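Local coordinates for protein PAN2-PAN3 deadenylation complex catalytic subunit pan2 (Neurospora crassa, PDB 4CZW) that shortens the poly(A) tails of mRNA as catalytic subunit of the Pan2-Pan3 deadenylation complex, represented here by its ubiquitin-protease-like domain, predicted to be inactive, and its exoribonuclease domain, at residues Y49-M57 and L133-F142; N65-L76 and N402-V413. One frame throughout, in Å; residues are numbered along the deposited sequence.

Contact 1: residues Y49-M57 and L133-F142; sequences YANSLLQVM and LVKNLTMFLF
Ala50 and Val134 bring the two backbones to 6.4 Å between CA atoms, where helix 51-57 and helix 133-142 cross at -43° with 10.5 Å between the segment axes. Tyr49 turns one ring face to Leu133, whose side chain crosses it at about a right angle. With CG between its own backbone N and carbonyl carbon (chi1 71°), the ring receives Leu133 CB over that face, 3.7 Å from the centroid, a CH-pi contact. Its OH reaches past Leu137 CB to a hydrogen bond with the backbone O of Val120, so tyrosine suits a place that needs an apolar slab with a polar end. Cut back to alanine, this position is likely to open a gap beside Leu133 and leave the Val120 carbonyl without this donor. Farther along, Leu53 enters as a knob among Val134, Leu137, Thr138 and Leu141: Leu53 CB meets Val134 CG2, and Leu53 CD2 lies 3.7 Å from Leu137 CD2. Thr138 lines the hole with OG1 near Leu53 CD2. Ala50, with only a methyl, meets Leu137 CD2 through its CB. At the far end, the selenium of Met57, a selenomethionine, rests on Leu141 CD1, while its methyl CE reaches the Phe142 ring. The Leu53 knob joins two core helices of the ubiquitin-protease-like domain; residues 49-57 resemble part of the cysteine box, whose helix starts at the catalytic cysteine in active relatives, a triad this domain is predicted to lack.

Contact 2: residues N65-L76 and N402-V413; sequences NMALQHAATACL and NMDWKTRLDTSV. With ZN (zinc ion), chain B.
Leu68 and Trp405 form the apolar centre: Leu68 CB sits over the five-membered ring, 3.8 Å from its centroid and 6° off the normal, and CD1 continues along the same indole to CE2. Lys406 CB lies over the opposite face, so the indole is covered on both faces, and beyond these segments it also touches Trp537 of helix 529-541. Ala72, at the ring edge, is small enough for its CB to meet both Trp405 CB, at 3.8 Å, and Leu409 CD1. Its carbonyl O then accepts Asp410 N at 3.0 Å in a nearly straight bond, tying the backbone just after helix 65-71 to the extended residues beyond helix 404-407. On one flank Gln69, bent at chi2 (-68°), carries its amide back to Asn65 OD1, which NE2 meets at 3.1 Å; the same NE2 makes a weak bond to Asn402 OD1. Water 1 links Asn65 OD1 to Asn402 N, while Asn402 OD1 also accepts Asp404 N in an Asx turn. On the other flank Ala74 CB packs against Asp410 OD1, the acceptor of a second Asx turn, which takes Ser412 N from above the carboxylate plane. His70 and Cys75, facing away, bind zinc with Cys80 and Cys83. The chemistry thus implies an apolar seam edged by amides, a carboxylate and water, with the Ala72-Asp410 backbone bond falling, in sequence, between two zinc ligands.

Overall arrangement
Contact 1 belongs to the core of the ubiquitin-protease-like domain: all its touching residues are buried, and aliphatic and aromatic groups do the work across it. Contact 2 is only partly buried, and adds backbone, amide and water-mediated bonds to an apolar centre built round one tryptophan. They share no helix, but helix 51-58 of contact 1 is followed directly by helix 61-71 of contact 2, and their segments alternate along the chain. The centres lie 23 Å apart and the nearest atoms about 7 Å. Contact 1 thus joins helices within one domain, whereas the residues of contact 2 also touch helix 529-541, in the exonuclease part of the chain.

Contact 1: residues Y49-M57 and L133-F142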
loop_
_atom_site.group_PDB
_atom_site.type_symbol
_atom_site.label_atom_id
_atom_site.label_comp_id
_atom_site.label_asym_id
_atom_site.label_seq_id
_atom_site.Cartn_x
_atom_site.Cartn_y
_atom_site.Cartn_z
ATOM N N TYR A 49 -9.339 -6.733 4.508
ATOM C CA TYR A 49 -9.934 -7.112 3.232
ATOM C C TYR A 49 -9.262 -6.348 2.098
ATOM O O TYR A 49 -9.318 -6.752 0.938
ATOM C CB TYR A 49 -11.443 -6.841 3.233
ATOM C CG TYR A 49 -11.807 -5.369 3.206
ATOM C CD1 TYR A 49 -11.968 -4.650 4.383
ATOM C CD2 TYR A 49 -11.996 -4.701 2.001
ATOM C CE1 TYR A 49 -12.301 -3.306 4.361
ATOM C CE2 TYR A 49 -12.324 -3.359 1.969
ATOM C CZ TYR A 49 -12.478 -2.667 3.150
ATOM O OH TYR A 49 -12.808 -1.332 3.118
ATOM N N ALA A 50 -8.630 -5.235 2.456
ATOM C CA ALA A 50 -7.991 -4.342 1.498
ATOM C C ALA A 50 -6.756 -4.954 0.845
ATOM O O ALA A 50 -6.290 -4.462 -0.183
ATOM C CB ALA A 50 -7.617 -3.038 2.183
ATOM N N ASN A 51 -6.233 -6.019 1.448
ATOM C CA ASN A 51 -4.993 -6.646 0.996
ATOM C C ASN A 51 -4.982 -6.989 -0.489
ATOM O O ASN A 51 -4.031 -6.662 -1.198
ATOM C CB ASN A 51 -4.714 -7.912 1.809
ATOM C CG ASN A 51 -4.286 -7.610 3.232
ATOM O OD1 ASN A 51 -3.826 -6.508 3.533
ATOM N ND2 ASN A 51 -4.427 -8.593 4.112
ATOM N N SER A 52 -6.042 -7.643 -0.954
ATOM C CA SER A 52 -6.143 -8.043 -2.353
ATOM C C SER A 52 -6.123 -6.833 -3.279
ATOM O O SER A 52 -5.491 -6.858 -4.335
ATOM C CB SER A 52 -7.416 -8.856 -2.588
ATOM O OG SER A 52 -7.474 -9.969 -1.716
ATOM N N LEU A 53 -6.817 -5.774 -2.873
ATOM C CA LEU A 53 -6.875 -4.548 -3.660
ATOM C C LEU A 53 -5.520 -3.850 -3.689
ATOM O O LEU A 53 -5.091 -3.354 -4.730
ATOM C CB LEU A 53 -7.942 -3.604 -3.103
ATOM C CG LEU A 53 -8.038 -2.236 -3.782
ATOM C CD1 LEU A 53 -8.348 -2.390 -5.262
ATOM C CD2 LEU A 53 -9.082 -1.369 -3.104
ATOM N N LEU A 54 -4.853 -3.819 -2.540
ATOM C CA LEU A 54 -3.541 -3.191 -2.428
ATOM C C LEU A 54 -2.516 -3.885 -3.319
ATOM O O LEU A 54 -1.660 -3.234 -3.918
ATOM C CB LEU A 54 -3.066 -3.199 -0.972
ATOM C CG LEU A 54 -3.865 -2.339 0.011
ATOM C CD1 LEU A 54 -3.349 -2.522 1.429
ATOM C CD2 LEU A 54 -3.816 -0.874 -0.394
ATOM N N GLN A 55 -2.610 -5.210 -3.404
ATOM C CA GLN A 55 -1.711 -5.992 -4.245
ATOM C C GLN A 55 -1.918 -5.663 -5.717
ATOM O O GLN A 55 -0.963 -5.392 -6.444
ATOM C CB GLN A 55 -1.920 -7.491 -4.014
ATOM C CG GLN A 55 -1.525 -7.985 -2.630
ATOM C CD GLN A 55 -0.025 -8.144 -2.461
ATOM O OE1 GLN A 55 0.756 -7.765 -3.333
ATOM N NE2 GLN A 55 0.384 -8.714 -1.333
ATOM N N VAL A 56 -3.177 -5.692 -6.147
ATOM C CA VAL A 56 -3.531 -5.426 -7.536
ATOM C C VAL A 56 -3.097 -4.023 -7.963
ATOM O O VAL A 56 -2.573 -3.833 -9.060
ATOM C CB VAL A 56 -5.049 -5.589 -7.763
ATOM C CG1 VAL A 56 -5.426 -5.169 -9.166
ATOM C CG2 VAL A 56 -5.469 -7.028 -7.512
HETATM N N MSE A 57 -3.305 -3.049 -7.083
HETATM C CA MSE A 57 -2.908 -1.673 -7.359
HETATM C C MSE A 57 -1.390 -1.521 -7.412
HETATM O O MSE A 57 -0.866 -0.740 -8.206
HETATM C CB MSE A 57 -3.484 -0.726 -6.305
HETATM C CG MSE A 57 -4.996 -0.592 -6.338
HETATM SE SE MSE A 57 -5.649 0.657 -4.991
HETATM C CE MSE A 57 -4.750 2.268 -5.619
ATOM N N LEU A 133 -17.266 -4.475 0.472
ATOM C CA LEU A 133 -16.317 -3.585 1.130
ATOM C C LEU A 133 -15.194 -3.150 0.192
ATOM O O LEU A 133 -14.798 -1.985 0.188
ATOM C CB LEU A 133 -15.725 -4.260 2.371
ATOM C CG LEU A 133 -16.641 -4.412 3.586
ATOM C CD1 LEU A 133 -15.983 -5.275 4.651
ATOM C CD2 LEU A 133 -17.002 -3.047 4.149
ATOM N N VAL A 134 -14.689 -4.088 -0.603
ATOM C CA VAL A 134 -13.579 -3.800 -1.506
ATOM C C VAL A 134 -14.064 -3.028 -2.737
ATOM O O VAL A 134 -13.289 -2.319 -3.378
ATOM C CB VAL A 134 -12.852 -5.095 -1.942
ATOM C CG1 VAL A 134 -13.700 -5.902 -2.911
ATOM C CG2 VAL A 134 -11.498 -4.770 -2.557
ATOM N N LYS A 135 -15.349 -3.161 -3.053
ATOM C CA LYS A 135 -15.958 -2.370 -4.117
ATOM C C LYS A 135 -15.996 -0.906 -3.715
ATOM O O LYS A 135 -15.581 -0.027 -4.471
ATOM C CB LYS A 135 -17.372 -2.860 -4.428
ATOM C CG LYS A 135 -17.430 -4.076 -5.326
ATOM C CD LYS A 135 -18.857 -4.567 -5.483
ATOM C CE LYS A 135 -18.914 -5.824 -6.329
ATOM N NZ LYS A 135 -20.296 -6.365 -6.401
ATOM N N ASN A 136 -16.505 -0.659 -2.513
ATOM C CA ASN A 136 -16.588 0.686 -1.969
ATOM C C ASN A 136 -15.209 1.304 -1.789
ATOM O O ASN A 136 -15.007 2.481 -2.085
ATOM C CB ASN A 136 -17.338 0.676 -0.636
ATOM C CG ASN A 136 -18.789 0.263 -0.786
ATOM O OD1 ASN A 136 -19.402 0.477 -1.832
ATOM N ND2 ASN A 136 -19.349 -0.332 0.261
ATOM N N LEU A 137 -14.263 0.501 -1.312
ATOM C CA LEU A 137 -12.905 0.975 -1.078
ATOM C C LEU A 137 -12.218 1.372 -2.379
ATOM O O LEU A 137 -11.496 2.366 -2.427
ATOM C CB LEU A 137 -12.079 -0.093 -0.362
ATOM C CG LEU A 137 -10.637 0.306 -0.046
ATOM C CD1 LEU A 137 -10.601 1.465 0.940
ATOM C CD2 LEU A 137 -9.865 -0.884 0.486
ATOM N N THR A 138 -12.447 0.587 -3.428
ATOM C CA THR A 138 -11.880 0.872 -4.740
ATOM C C THR A 138 -12.347 2.237 -5.236
ATOM O O THR A 138 -11.562 3.016 -5.776
ATOM C CB THR A 138 -12.267 -0.207 -5.770
ATOM O OG1 THR A 138 -11.897 -1.500 -5.274
ATOM C CG2 THR A 138 -11.567 0.044 -7.098
HETATM N N MSE A 139 -13.628 2.521 -5.036
HETATM C CA MSE A 139 -14.191 3.814 -5.400
HETATM C C MSE A 139 -13.723 4.901 -4.436
HETATM O O MSE A 139 -13.429 6.024 -4.847
HETATM C CB MSE A 139 -15.720 3.745 -5.423
HETATM C CG MSE A 139 -16.279 2.813 -6.490
HETATM SE SE MSE A 139 -18.229 2.762 -6.531
HETATM C CE MSE A 139 -18.563 1.860 -4.835
ATOM N N PHE A 140 -13.650 4.555 -3.153
ATOM C CA PHE A 140 -13.232 5.497 -2.120
ATOM C C PHE A 140 -11.772 5.908 -2.293
ATOM O O PHE A 140 -11.436 7.087 -2.185
ATOM C CB PHE A 140 -13.444 4.891 -0.730
ATOM C CG PHE A 140 -13.183 5.849 0.399
ATOM C CD1 PHE A 140 -14.138 6.779 0.770
ATOM C CD2 PHE A 140 -11.986 5.810 1.097
ATOM C CE1 PHE A 140 -13.904 7.659 1.810
ATOM C CE2 PHE A 140 -11.746 6.687 2.139
ATOM C CZ PHE A 140 -12.707 7.612 2.497
ATOM N N LEU A 141 -10.909 4.932 -2.562
ATOM C CA LEU A 141 -9.484 5.196 -2.726
ATOM C C LEU A 141 -9.193 6.031 -3.967
ATOM O O LEU A 141 -8.479 7.029 -3.890
ATOM C CB LEU A 141 -8.696 3.885 -2.788
ATOM C CG LEU A 141 -8.304 3.273 -1.443
ATOM C CD1 LEU A 141 -7.479 2.013 -1.648
ATOM C CD2 LEU A 141 -7.540 4.286 -0.607
ATOM N N PHE A 142 -9.745 5.619 -5.104
ATOM C CA PHE A 142 -9.534 6.325 -6.364
ATOM C C PHE A 142 -9.969 7.785 -6.279
ATOM O O PHE A 142 -9.374 8.656 -6.912
ATOM C CB PHE A 142 -10.278 5.624 -7.503
ATOM C CG PHE A 142 -9.465 4.571 -8.200
ATOM C CD1 PHE A 142 -9.026 3.450 -7.515
ATOM C CD2 PHE A 142 -9.144 4.699 -9.541
ATOM C CE1 PHE A 142 -8.277 2.479 -8.153
ATOM C CE2 PHE A 142 -8.397 3.732 -10.185
ATOM C CZ PHE A 142 -7.963 2.621 -9.490
#

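Contact 2: residues N65-L76 and N402-V413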
loop_
_atom_site.group_PDB
_atom_site.type_symbol
_atom_site.label_atom_id
_atom_site.label_comp_id
_atom_site.label_asym_id
_atom_site.label_seq_id
_atom_site.Cartn_x
_atom_site.Cartn_y
_atom_site.Cartn_z
ATOM N N ASN A 65 3.668 4.247 -9.387
ATOM C CA ASN A 65 4.437 5.459 -9.637
ATOM C C ASN A 65 3.726 6.689 -9.082
ATOM O O ASN A 65 4.337 7.522 -8.415
ATOM C CB ASN A 65 4.695 5.628 -11.135
ATOM C CG ASN A 65 5.474 6.890 -11.454
ATOM O OD1 ASN A 65 6.699 6.922 -11.343
ATOM N ND2 ASN A 65 4.763 7.938 -11.855
HETATM N N MSE A 66 2.429 6.778 -9.360
HETATM C CA MSE A 66 1.594 7.884 -8.903
HETATM C C MSE A 66 1.720 8.123 -7.400
HETATM O O MSE A 66 1.879 9.259 -6.954
HETATM C CB MSE A 66 0.134 7.611 -9.264
HETATM C CG MSE A 66 -0.831 8.730 -8.926
HETATM SE SE MSE A 66 -2.674 8.205 -9.284
HETATM C CE MSE A 66 -2.432 7.479 -11.074
ATOM N N ALA A 67 1.659 7.043 -6.629
ATOM C CA ALA A 67 1.722 7.130 -5.175
ATOM C C ALA A 67 3.116 7.518 -4.690
ATOM O O ALA A 67 3.260 8.316 -3.763
ATOM C CB ALA A 67 1.295 5.809 -4.551
ATOM N N LEU A 68 4.138 6.949 -5.322
ATOM C CA LEU A 68 5.519 7.202 -4.925
ATOM C C LEU A 68 5.949 8.633 -5.233
ATOM O O LEU A 68 6.687 9.244 -4.461
ATOM C CB LEU A 68 6.460 6.212 -5.613
ATOM C CG LEU A 68 6.376 4.765 -5.123
ATOM C CD1 LEU A 68 7.268 3.862 -5.958
ATOM C CD2 LEU A 68 6.751 4.678 -3.652
ATOM N N GLN A 69 5.487 9.164 -6.362
ATOM C CA GLN A 69 5.818 10.533 -6.747
ATOM C C GLN A 69 5.205 11.537 -5.775
ATOM O O GLN A 69 5.722 12.638 -5.603
ATOM C CB GLN A 69 5.347 10.830 -8.173
ATOM C CG GLN A 69 5.998 9.975 -9.252
ATOM C CD GLN A 69 7.473 10.269 -9.437
ATOM O OE1 GLN A 69 7.967 11.320 -9.030
ATOM N NE2 GLN A 69 8.188 9.336 -10.057
ATOM N N HIS A 70 4.100 11.150 -5.142
ATOM C CA HIS A 70 3.448 12.009 -4.161
ATOM C C HIS A 70 4.042 11.838 -2.767
ATOM O O HIS A 70 4.295 12.817 -2.068
ATOM C CB HIS A 70 1.946 11.733 -4.109
ATOM C CG HIS A 70 1.253 12.414 -2.969
ATOM N ND1 HIS A 70 0.996 13.767 -2.957
ATOM C CD2 HIS A 70 0.783 11.932 -1.795
ATOM C CE1 HIS A 70 0.388 14.089 -1.830
ATOM N NE2 HIS A 70 0.247 12.992 -1.105
ATOM N N ALA A 71 4.253 10.587 -2.368
ATOM C CA ALA A 71 4.785 10.279 -1.045
ATOM C C ALA A 71 6.181 10.865 -0.848
ATOM O O ALA A 71 6.589 11.157 0.277
ATOM C CB ALA A 71 4.809 8.776 -0.825
ATOM N N ALA A 72 6.905 11.042 -1.947
ATOM C CA ALA A 72 8.270 11.550 -1.896
ATOM C C ALA A 72 8.320 13.070 -1.750
ATOM O O ALA A 72 9.400 13.652 -1.646
ATOM C CB ALA A 72 9.034 11.116 -3.136
ATOM N N THR A 73 7.155 13.711 -1.746
ATOM C CA THR A 73 7.090 15.162 -1.598
ATOM C C THR A 73 7.129 15.559 -0.128
ATOM O O THR A 73 7.341 14.720 0.747
ATOM C CB THR A 73 5.819 15.748 -2.244
ATOM O OG1 THR A 73 4.665 15.345 -1.496
ATOM C CG2 THR A 73 5.684 15.276 -3.685
ATOM N N ALA A 74 6.917 16.844 0.138
ATOM C CA ALA A 74 6.961 17.363 1.498
ATOM C C ALA A 74 5.593 17.300 2.169
ATOM O O ALA A 74 5.370 17.944 3.194
ATOM C CB ALA A 74 7.479 18.793 1.500
ATOM N N CYS A 75 4.688 16.518 1.585
ATOM C CA CYS A 75 3.321 16.389 2.083
ATOM C C CYS A 75 3.279 15.981 3.552
ATOM O O CYS A 75 3.769 14.915 3.925
ATOM C CB CYS A 75 2.543 15.376 1.238
ATOM S SG CYS A 75 0.854 15.048 1.806
ATOM N N LEU A 76 2.698 16.843 4.380
ATOM C CA LEU A 76 2.570 16.572 5.807
ATOM C C LEU A 76 1.114 16.334 6.192
ATOM O O LEU A 76 0.747 16.432 7.362
ATOM C CB LEU A 76 3.147 17.726 6.629
ATOM C CG LEU A 76 4.661 17.929 6.553
ATOM C CD1 LEU A 76 5.086 19.113 7.407
ATOM C CD2 LEU A 76 5.390 16.665 6.983
ATOM N N ASN A 402 9.645 5.175 -12.998
ATOM C CA ASN A 402 10.399 6.415 -12.863
ATOM C C ASN A 402 10.983 6.548 -11.458
ATOM O O ASN A 402 10.262 6.446 -10.468
ATOM C CB ASN A 402 9.511 7.616 -13.192
ATOM C CG ASN A 402 10.260 8.930 -13.128
ATOM O OD1 ASN A 402 10.198 9.640 -12.127
ATOM N ND2 ASN A 402 10.971 9.260 -14.200
HETATM N N MSE A 403 12.290 6.777 -11.382
HETATM C CA MSE A 403 12.993 6.772 -10.101
HETATM C C MSE A 403 13.290 8.173 -9.573
HETATM O O MSE A 403 14.070 8.333 -8.634
HETATM C CB MSE A 403 14.302 5.986 -10.224
HETATM C CG MSE A 403 14.124 4.528 -10.617
HETATM SE SE MSE A 403 13.084 3.526 -9.308
HETATM C CE MSE A 403 14.155 3.906 -7.723
ATOM N N ASP A 404 12.667 9.184 -10.171
ATOM C CA ASP A 404 12.916 10.565 -9.770
ATOM C C ASP A 404 12.369 10.859 -8.375
ATOM O O ASP A 404 12.834 11.780 -7.702
ATOM C CB ASP A 404 12.311 11.538 -10.781
ATOM C CG ASP A 404 12.870 11.349 -12.177
ATOM O OD1 ASP A 404 13.962 10.756 -12.309
ATOM O OD2 ASP A 404 12.220 11.799 -13.145
ATOM N N TRP A 405 11.381 10.078 -7.945
ATOM C CA TRP A 405 10.819 10.232 -6.609
ATOM C C TRP A 405 11.876 9.916 -5.557
ATOM O O TRP A 405 11.885 10.497 -4.472
ATOM C CB TRP A 405 9.595 9.329 -6.421
ATOM C CG TRP A 405 9.906 7.858 -6.435
ATOM C CD1 TRP A 405 9.915 7.033 -7.521
ATOM C CD2 TRP A 405 10.251 7.039 -5.308
ATOM N NE1 TRP A 405 10.245 5.753 -7.142
ATOM C CE2 TRP A 405 10.456 5.731 -5.791
ATOM C CE3 TRP A 405 10.408 7.288 -3.941
ATOM C CZ2 TRP A 405 10.809 4.673 -4.953
ATOM C CZ3 TRP A 405 10.757 6.236 -3.111
ATOM C CH2 TRP A 405 10.955 4.945 -3.620
ATOM N N LYS A 406 12.771 8.995 -5.893
ATOM C CA LYS A 406 13.856 8.610 -5.003
ATOM C C LYS A 406 15.070 9.506 -5.227
ATOM O O LYS A 406 15.727 9.930 -4.277
ATOM C CB LYS A 406 14.225 7.140 -5.218
ATOM C CG LYS A 406 15.124 6.547 -4.149
ATOM C CD LYS A 406 15.259 5.043 -4.337
ATOM C CE LYS A 406 16.085 4.413 -3.232
ATOM N NZ LYS A 406 16.157 2.932 -3.382
ATOM N N THR A 407 15.352 9.795 -6.495
ATOM C CA THR A 407 16.478 10.643 -6.871
ATOM C C THR A 407 16.336 12.053 -6.306
ATOM O O THR A 407 17.271 12.592 -5.713
ATOM C CB THR A 407 16.628 10.725 -8.404
ATOM O OG1 THR A 407 16.948 9.429 -8.924
ATOM C CG2 THR A 407 17.727 11.704 -8.785
ATOM N N ARG A 408 15.162 12.648 -6.488
ATOM C CA ARG A 408 14.901 13.987 -5.973
ATOM C C ARG A 408 13.921 13.943 -4.804
ATOM O O ARG A 408 12.968 14.721 -4.749
ATOM C CB ARG A 408 14.370 14.896 -7.082
ATOM C CG ARG A 408 15.370 15.141 -8.202
ATOM C CD ARG A 408 14.906 16.247 -9.134
ATOM N NE ARG A 408 13.666 15.905 -9.826
ATOM C CZ ARG A 408 13.614 15.256 -10.983
ATOM N NH1 ARG A 408 14.733 14.872 -11.583
ATOM N NH2 ARG A 408 12.442 14.987 -11.542
ATOM N N LEU A 409 14.169 13.027 -3.875
ATOM C CA LEU A 409 13.354 12.893 -2.672
ATOM C C LEU A 409 13.425 14.148 -1.808
ATOM O O LEU A 409 14.508 14.665 -1.540
ATOM C CB LEU A 409 13.805 11.672 -1.866
ATOM C CG LEU A 409 13.199 11.472 -0.475
ATOM C CD1 LEU A 409 11.718 11.149 -0.571
ATOM C CD2 LEU A 409 13.945 10.379 0.278
ATOM N N ASP A 410 12.266 14.637 -1.377
ATOM C CA ASP A 410 12.213 15.812 -0.513
ATOM C C ASP A 410 12.584 15.432 0.916
ATOM O O ASP A 410 12.045 14.476 1.474
ATOM C CB ASP A 410 10.824 16.451 -0.553
ATOM C CG ASP A 410 10.775 17.780 0.175
ATOM O OD1 ASP A 410 10.554 17.779 1.403
ATOM O OD2 ASP A 410 10.959 18.826 -0.484
ATOM N N THR A 411 13.505 16.189 1.506
ATOM C CA THR A 411 14.041 15.859 2.823
ATOM C C THR A 411 13.765 16.945 3.860
ATOM O O THR A 411 14.362 16.947 4.937
ATOM C CB THR A 411 15.561 15.625 2.760
ATOM O OG1 THR A 411 16.221 16.853 2.427
ATOM C CG2 THR A 411 15.897 14.573 1.713
ATOM N N SER A 412 12.855 17.858 3.534
ATOM C CA SER A 412 12.579 19.013 4.385
ATOM C C SER A 412 12.008 18.633 5.751
ATOM O O SER A 412 12.116 19.398 6.708
ATOM C CB SER A 412 11.616 19.968 3.677
ATOM O OG SER A 412 10.379 19.333 3.402
ATOM N N VAL A 413 11.405 17.451 5.838
ATOM C CA VAL A 413 10.786 16.995 7.077
ATOM C C VAL A 413 11.841 16.706 8.148
ATOM O O VAL A 413 11.557 16.754 9.346
ATOM C CB VAL A 413 9.915 15.735 6.835
ATOM C CG1 VAL A 413 10.779 14.551 6.416
ATOM C CG2 VAL A 413 9.085 15.395 8.068
HETATM ZN ZN ZN B . 0.259 12.963 0.929
HETATM O O HOH W 1 7.913 4.157 -11.011
HETATM O O HOH W 2 9.369 13.317 1.842
#